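Local coordinates for protein serine protease inhibitor (Thermoanaerobacter tengcongensis, PDB 2PEF) that probably inhibits serine proteases as a member of the serpin family and is captured here in its latent state, at residues N12-S17 / T360-F365; D6-Y11 / K63-E68. All blocks are in the same frame, centred on the assembly; numbering follows the deposited sequence.

How the contacts relate
The two contacts lie about 12 Å apart, centre to centre, and share helix 7-22, the first helix of the serpin fold. Contact 1 is buried, about 10 Å from the chain centre, and sets the helix against the start of strand 362-372 through methyl groups, a proline ring and one water. Contact 2, about 18 Å out and only partly buried, ties the preceding turn to the link before helix 67-80 by an exposed ion pair over an isoleucine. A salt bridge from D15 to K63 joins the segments of the two contacts, and L362 of contact 1 also packs against the I10 backbone oxygen of contact 2. Apolar chemistry thus dominates inside, charge outside.

Contact 1 of 2, residues N12-S17 / T360-F365; sequences NTADFS and TNLPIF
A14 and L362 mark the closest backbone approach, 6.2 Å between their CA atoms, and nearly one helical turn on, the CA atoms of S17 and P363 are 7.3 Å apart. L362 does most of the apolar work by bringing one branch, CD2, up to the helix. With CG beside its own backbone N (chi1 -71°), that methyl, L362 CD2, lies 3.6 Å from A14 N and 4.0 Å from A14 CB. T13 closes over the same methyl, its CB and CG2 each 4.2 Å from L362 CD2, and the two side chains cross at about a right angle. The T13 hydroxyl is engaged within the helix, bonded to the F9 carbonyl oxygen, so T13 presents carbon to the strand.

At the second point of approach the meeting is again carbon on carbon, S17 CB lying 3.9 Å from P363 CG. The S17 hydroxyl, held beside its backbone N, donates to T13 O from above the carbonyl plane, while S17 N reaches that oxygen from the opposite face, so two donors grip one carbonyl. A water then donates to S17 OG at 2.7 Å and to P363 O at 2.9 Å, supplying the polar link between helix and strand. Before the strand, T360 OG1 accepts from L362 N in an ST turn, which helps set the course of the chain into L362. I248 and F247 of helix 244-252 also touch A14 and P363 respectively, and Y77 of helix 67-80 touches L362.

The first helix of the serpin fold is in this way seated on the last strand by apolar groups in van der Waals contact. Since the hydroxyl spends its proton inside the helix, the polar bridge depends on the water, whose two donated bonds satisfy both S17 OG and P363 O.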
loop_
_atom_site.group_PDB
_atom_site.type_symbol
_atom_site.label_atom_id
_atom_site.label_comp_id
_atom_site.label_asym_id
_atom_site.label_seq_id
_atom_site.Cartn_x
_atom_site.Cartn_y
_atom_site.Cartn_z
ATOM N N ASN A 12 -6.858 -14.208 -4.605
ATOM C CA ASN A 12 -5.543 -14.027 -5.229
ATOM C C ASN A 12 -4.877 -12.715 -4.797
ATOM O O ASN A 12 -3.692 -12.696 -4.471
ATOM C CB ASN A 12 -5.620 -14.126 -6.758
ATOM C CG ASN A 12 -5.770 -15.561 -7.246
ATOM O OD1 ASN A 12 -6.136 -16.462 -6.485
ATOM N ND2 ASN A 12 -5.473 -15.780 -8.522
ATOM N N THR A 13 -5.653 -11.635 -4.758
ATOM C CA THR A 13 -5.130 -10.326 -4.354
ATOM C C THR A 13 -4.803 -10.317 -2.862
ATOM O O THR A 13 -3.803 -9.723 -2.448
ATOM C CB THR A 13 -6.093 -9.186 -4.762
ATOM O OG1 THR A 13 -6.296 -9.245 -6.178
ATOM C CG2 THR A 13 -5.532 -7.810 -4.392
ATOM N N ALA A 14 -5.623 -11.014 -2.071
ATOM C CA ALA A 14 -5.378 -11.181 -0.639
ATOM C C ALA A 14 -4.036 -11.865 -0.396
ATOM O O ALA A 14 -3.263 -11.421 0.459
ATOM C CB ALA A 14 -6.515 -11.960 0.022
ATOM N N ASP A 15 -3.760 -12.932 -1.155
ATOM C CA ASP A 15 -2.472 -13.637 -1.073
ATOM C C ASP A 15 -1.287 -12.722 -1.390
ATOM O O ASP A 15 -0.304 -12.697 -0.647
ATOM C CB ASP A 15 -2.459 -14.875 -1.978
ATOM C CG ASP A 15 -2.993 -16.123 -1.281
ATOM O OD1 ASP A 15 -3.408 -16.037 -0.106
ATOM O OD2 ASP A 15 -2.996 -17.202 -1.910
ATOM N N PHE A 16 -1.382 -11.976 -2.491
ATOM C CA PHE A 16 -0.350 -10.998 -2.851
ATOM C C PHE A 16 -0.147 -9.980 -1.734
ATOM O O PHE A 16 0.989 -9.679 -1.354
ATOM C CB PHE A 16 -0.714 -10.268 -4.148
ATOM C CG PHE A 16 0.113 -9.031 -4.403
ATOM C CD1 PHE A 16 1.362 -9.126 -5.011
ATOM C CD2 PHE A 16 -0.360 -7.772 -4.035
ATOM C CE1 PHE A 16 2.125 -7.979 -5.241
ATOM C CE2 PHE A 16 0.395 -6.629 -4.264
ATOM C CZ PHE A 16 1.634 -6.731 -4.870
ATOM N N SER A 17 -1.260 -9.456 -1.226
ATOM C CA SER A 17 -1.250 -8.420 -0.199
ATOM C C SER A 17 -0.537 -8.875 1.068
ATOM O O SER A 17 0.317 -8.157 1.600
ATOM C CB SER A 17 -2.682 -7.975 0.121
ATOM O OG SER A 17 -3.263 -7.326 -1.003
ATOM N N THR A 360 -14.898 -6.227 -0.032
ATOM C CA THR A 360 -14.027 -7.359 -0.375
ATOM C C THR A 360 -13.230 -7.893 0.818
ATOM O O THR A 360 -12.746 -9.024 0.784
ATOM C CB THR A 360 -13.000 -6.972 -1.464
ATOM O OG1 THR A 360 -12.173 -5.910 -0.974
ATOM C CG2 THR A 360 -13.687 -6.542 -2.761
ATOM N N ASN A 361 -13.094 -7.066 1.857
ATOM C CA ASN A 361 -12.200 -7.320 2.997
ATOM C C ASN A 361 -10.705 -7.214 2.661
ATOM O O ASN A 361 -9.849 -7.589 3.464
ATOM C CB ASN A 361 -12.537 -8.636 3.703
ATOM C CG ASN A 361 -13.829 -8.557 4.479
ATOM O OD1 ASN A 361 -14.258 -7.474 4.876
ATOM N ND2 ASN A 361 -14.462 -9.702 4.700
ATOM N N LEU A 362 -10.399 -6.660 1.488
ATOM C CA LEU A 362 -9.015 -6.446 1.069
ATOM C C LEU A 362 -8.367 -5.261 1.784
ATOM O O LEU A 362 -9.001 -4.222 1.962
ATOM C CB LEU A 362 -8.938 -6.241 -0.447
ATOM C CG LEU A 362 -9.194 -7.478 -1.311
ATOM C CD1 LEU A 362 -9.358 -7.086 -2.774
ATOM C CD2 LEU A 362 -8.073 -8.499 -1.153
ATOM N N PRO A 363 -7.095 -5.414 2.196
ATOM C CA PRO A 363 -6.412 -4.323 2.889
ATOM C C PRO A 363 -5.842 -3.263 1.944
ATOM O O PRO A 363 -4.878 -3.526 1.212
ATOM C CB PRO A 363 -5.287 -5.040 3.633
ATOM C CG PRO A 363 -4.956 -6.213 2.771
ATOM C CD PRO A 363 -6.237 -6.609 2.065
ATOM N N ILE A 364 -6.440 -2.074 1.969
ATOM C CA ILE A 364 -5.910 -0.925 1.231
ATOM C C ILE A 364 -4.558 -0.523 1.816
ATOM O O ILE A 364 -3.609 -0.265 1.077
ATOM C CB ILE A 364 -6.891 0.286 1.257
ATOM C CG1 ILE A 364 -8.298 -0.125 0.790
ATOM C CG2 ILE A 364 -6.341 1.471 0.454
ATOM C CD1 ILE A 364 -8.396 -0.585 -0.661
ATOM N N PHE A 365 -4.499 -0.478 3.146
ATOM C CA PHE A 365 -3.273 -0.274 3.912
ATOM C C PHE A 365 -3.172 -1.365 4.969
ATOM O O PHE A 365 -4.189 -1.825 5.507
ATOM C CB PHE A 365 -3.289 1.095 4.599
ATOM C CG PHE A 365 -3.088 2.252 3.660
ATOM C CD1 PHE A 365 -4.166 2.805 2.966
ATOM C CD2 PHE A 365 -1.820 2.808 3.484
ATOM C CE1 PHE A 365 -3.982 3.886 2.103
ATOM C CE2 PHE A 365 -1.625 3.882 2.622
ATOM C CZ PHE A 365 -2.704 4.423 1.930
HETATM O O HOH W 1 -5.218 -5.421 -1.018
#

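Contact 2 of 2, residues D6-Y11 / K63-E68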
loop_
_atom_site.group_PDB
_atom_site.type_symbol
_atom_site.label_atom_id
_atom_site.label_comp_id
_atom_site.label_asym_id
_atom_site.label_seq_id
_atom_site.Cartn_x
_atom_site.Cartn_y
_atom_site.Cartn_z
ATOM N N ASP A 6 -14.671 -10.806 -8.283
ATOM C CA ASP A 6 -15.132 -12.142 -7.928
ATOM C C ASP A 6 -14.221 -12.760 -6.871
ATOM O O ASP A 6 -13.241 -12.139 -6.449
ATOM C CB ASP A 6 -15.199 -13.034 -9.181
ATOM C CG ASP A 6 -13.867 -13.119 -9.935
ATOM O OD1 ASP A 6 -12.815 -12.712 -9.396
ATOM O OD2 ASP A 6 -13.871 -13.608 -11.085
ATOM N N GLU A 7 -14.531 -13.991 -6.469
ATOM C CA GLU A 7 -13.769 -14.669 -5.422
ATOM C C GLU A 7 -12.320 -14.943 -5.835
ATOM O O GLU A 7 -11.422 -14.894 -4.997
ATOM C CB GLU A 7 -14.465 -15.961 -4.986
ATOM C CG GLU A 7 -15.844 -15.760 -4.363
ATOM N N LYS A 8 -12.099 -15.219 -7.121
ATOM C CA LYS A 8 -10.745 -15.422 -7.646
ATOM C C LYS A 8 -9.872 -14.188 -7.427
ATOM O O LYS A 8 -8.775 -14.292 -6.883
ATOM C CB LYS A 8 -10.766 -15.819 -9.126
ATOM C CG LYS A 8 -9.374 -15.949 -9.755
ATOM C CD LYS A 8 -9.404 -16.667 -11.100
ATOM C CE LYS A 8 -9.432 -18.186 -10.941
ATOM N NZ LYS A 8 -8.280 -18.718 -10.153
ATOM N N PHE A 9 -10.365 -13.022 -7.842
ATOM C CA PHE A 9 -9.629 -11.774 -7.634
ATOM C C PHE A 9 -9.397 -11.477 -6.150
ATOM O O PHE A 9 -8.290 -11.113 -5.757
ATOM C CB PHE A 9 -10.327 -10.582 -8.304
ATOM C CG PHE A 9 -9.667 -9.258 -8.011
ATOM C CD1 PHE A 9 -8.567 -8.836 -8.752
ATOM C CD2 PHE A 9 -10.138 -8.438 -6.984
ATOM C CE1 PHE A 9 -7.945 -7.613 -8.481
ATOM C CE2 PHE A 9 -9.520 -7.211 -6.703
ATOM C CZ PHE A 9 -8.426 -6.802 -7.456
ATOM N N ILE A 10 -10.439 -11.616 -5.336
ATOM C CA ILE A 10 -10.316 -11.330 -3.906
ATOM C C ILE A 10 -9.228 -12.193 -3.251
ATOM O O ILE A 10 -8.295 -11.660 -2.644
ATOM C CB ILE A 10 -11.670 -11.459 -3.158
ATOM C CG1 ILE A 10 -12.654 -10.400 -3.671
ATOM C CG2 ILE A 10 -11.472 -11.320 -1.647
ATOM C CD1 ILE A 10 -14.086 -10.565 -3.188
ATOM N N TYR A 11 -9.330 -13.511 -3.389
ATOM C CA TYR A 11 -8.384 -14.388 -2.695
ATOM C C TYR A 11 -6.970 -14.368 -3.288
ATOM O O TYR A 11 -5.992 -14.461 -2.545
ATOM C CB TYR A 11 -8.939 -15.804 -2.516
ATOM C CG TYR A 11 -9.929 -15.901 -1.367
ATOM C CD1 TYR A 11 -11.303 -15.865 -1.602
ATOM C CD2 TYR A 11 -9.488 -16.004 -0.044
ATOM C CE1 TYR A 11 -12.215 -15.947 -0.555
ATOM C CE2 TYR A 11 -10.396 -16.082 1.015
ATOM C CZ TYR A 11 -11.756 -16.050 0.750
ATOM O OH TYR A 11 -12.661 -16.129 1.785
ATOM N N LYS A 63 -1.041 -14.801 -9.694
ATOM C CA LYS A 63 -0.933 -16.266 -9.786
ATOM C C LYS A 63 -1.309 -16.777 -11.180
ATOM O O LYS A 63 -0.493 -16.742 -12.104
ATOM C CB LYS A 63 -1.791 -16.960 -8.721
ATOM C CG LYS A 63 -1.469 -16.604 -7.286
ATOM C CD LYS A 63 -2.638 -17.003 -6.419
ATOM C CE LYS A 63 -2.231 -17.336 -5.011
ATOM N NZ LYS A 63 -3.385 -17.978 -4.330
ATOM N N ASP A 64 -2.552 -17.228 -11.322
ATOM C CA ASP A 64 -3.053 -17.776 -12.583
ATOM C C ASP A 64 -3.777 -16.734 -13.443
ATOM O O ASP A 64 -4.213 -17.037 -14.558
ATOM C CB ASP A 64 -3.964 -18.980 -12.316
ATOM C CG ASP A 64 -5.210 -18.616 -11.518
ATOM O OD1 ASP A 64 -5.137 -17.737 -10.634
ATOM O OD2 ASP A 64 -6.265 -19.231 -11.773
ATOM N N ILE A 65 -3.902 -15.516 -12.923
ATOM C CA ILE A 65 -4.563 -14.433 -13.650
ATOM C C ILE A 65 -3.594 -13.787 -14.640
ATOM O O ILE A 65 -2.487 -13.387 -14.271
ATOM C CB ILE A 65 -5.155 -13.362 -12.689
ATOM C CG1 ILE A 65 -6.114 -14.011 -11.684
ATOM C CG2 ILE A 65 -5.868 -12.257 -13.478
ATOM C CD1 ILE A 65 -6.551 -13.104 -10.558
ATOM N N SER A 66 -4.021 -13.695 -15.899
ATOM C CA SER A 66 -3.230 -13.056 -16.953
ATOM C C SER A 66 -3.267 -11.537 -16.791
ATOM O O SER A 66 -4.153 -11.005 -16.116
ATOM C CB SER A 66 -3.781 -13.434 -18.324
ATOM O OG SER A 66 -4.997 -12.753 -18.585
ATOM N N ILE A 67 -2.321 -10.837 -17.415
ATOM C CA ILE A 67 -2.265 -9.372 -17.298
ATOM C C ILE A 67 -3.498 -8.696 -17.911
ATOM O O ILE A 67 -4.017 -7.725 -17.356
ATOM C CB ILE A 67 -0.928 -8.760 -17.842
ATOM C CG1 ILE A 67 -0.798 -7.278 -17.458
ATOM C CG2 ILE A 67 -0.780 -8.962 -19.351
ATOM C CD1 ILE A 67 -0.887 -6.990 -15.954
ATOM N N GLU A 68 -3.974 -9.231 -19.036
ATOM C CA GLU A 68 -5.197 -8.736 -19.668
ATOM C C GLU A 68 -6.372 -8.756 -18.693
ATOM O O GLU A 68 -7.106 -7.775 -18.583
ATOM C CB GLU A 68 -5.531 -9.556 -20.916
#
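K8 reaches across from the first turn of helix 7-22 to D64 and I65, in the link between helices 51-62 and 67-80. Its CB points to that link and, with CG anti to the backbone N (chi1 176°), starts an extended chain. K8 CG passes over the end of I65, 4.1 Å from I65 CD1, as the two side chains slide by each other in opposite directions. K8 CD comes next, 4.1 Å from D64 OD2. The chain then bends twice, at chi3 (-82°) and chi4, which carries K8 CE to 3.4 Å from D64 OD2 and delivers NZ to the carboxylate. There K8 NZ donates at 2.6 Å to D64 OD2, which receives it on its syn lone pair, the side of the other oxygen, and a salt bridge forms; D64 OD1 stays farther from the amine. The D64 side chain comes from the opposite direction, and its OD1 accepts a hydrogen bond from N12 ND2 on the following turn of the same helix.

Beneath the ion pair, I65 CD1 also lies 4.4 Å from F9 CA, while its side chain touches L70 and Y73 of helix 67-80. F9, whose CB points away from 63-68, brings its ring against those of Y73 and Y77. D6 is the N-cap of the helix: D6 OD1 accepts from F9 N at 2.9 Å in a nearly straight bond, and its OD2 is hydrogen-bonded to Y73 OH; one carboxylate therefore both caps helix 7-22 and fastens it to helix 67-80.

An exposed ion pair is thus laid over a buried isoleucine. Solvent would be expected to screen the attraction, and since K8 and D64 both touch crystal neighbours their exact pose may owe something to the lattice; the second bond of D64, from N12, should restrict how its carboxylate turns.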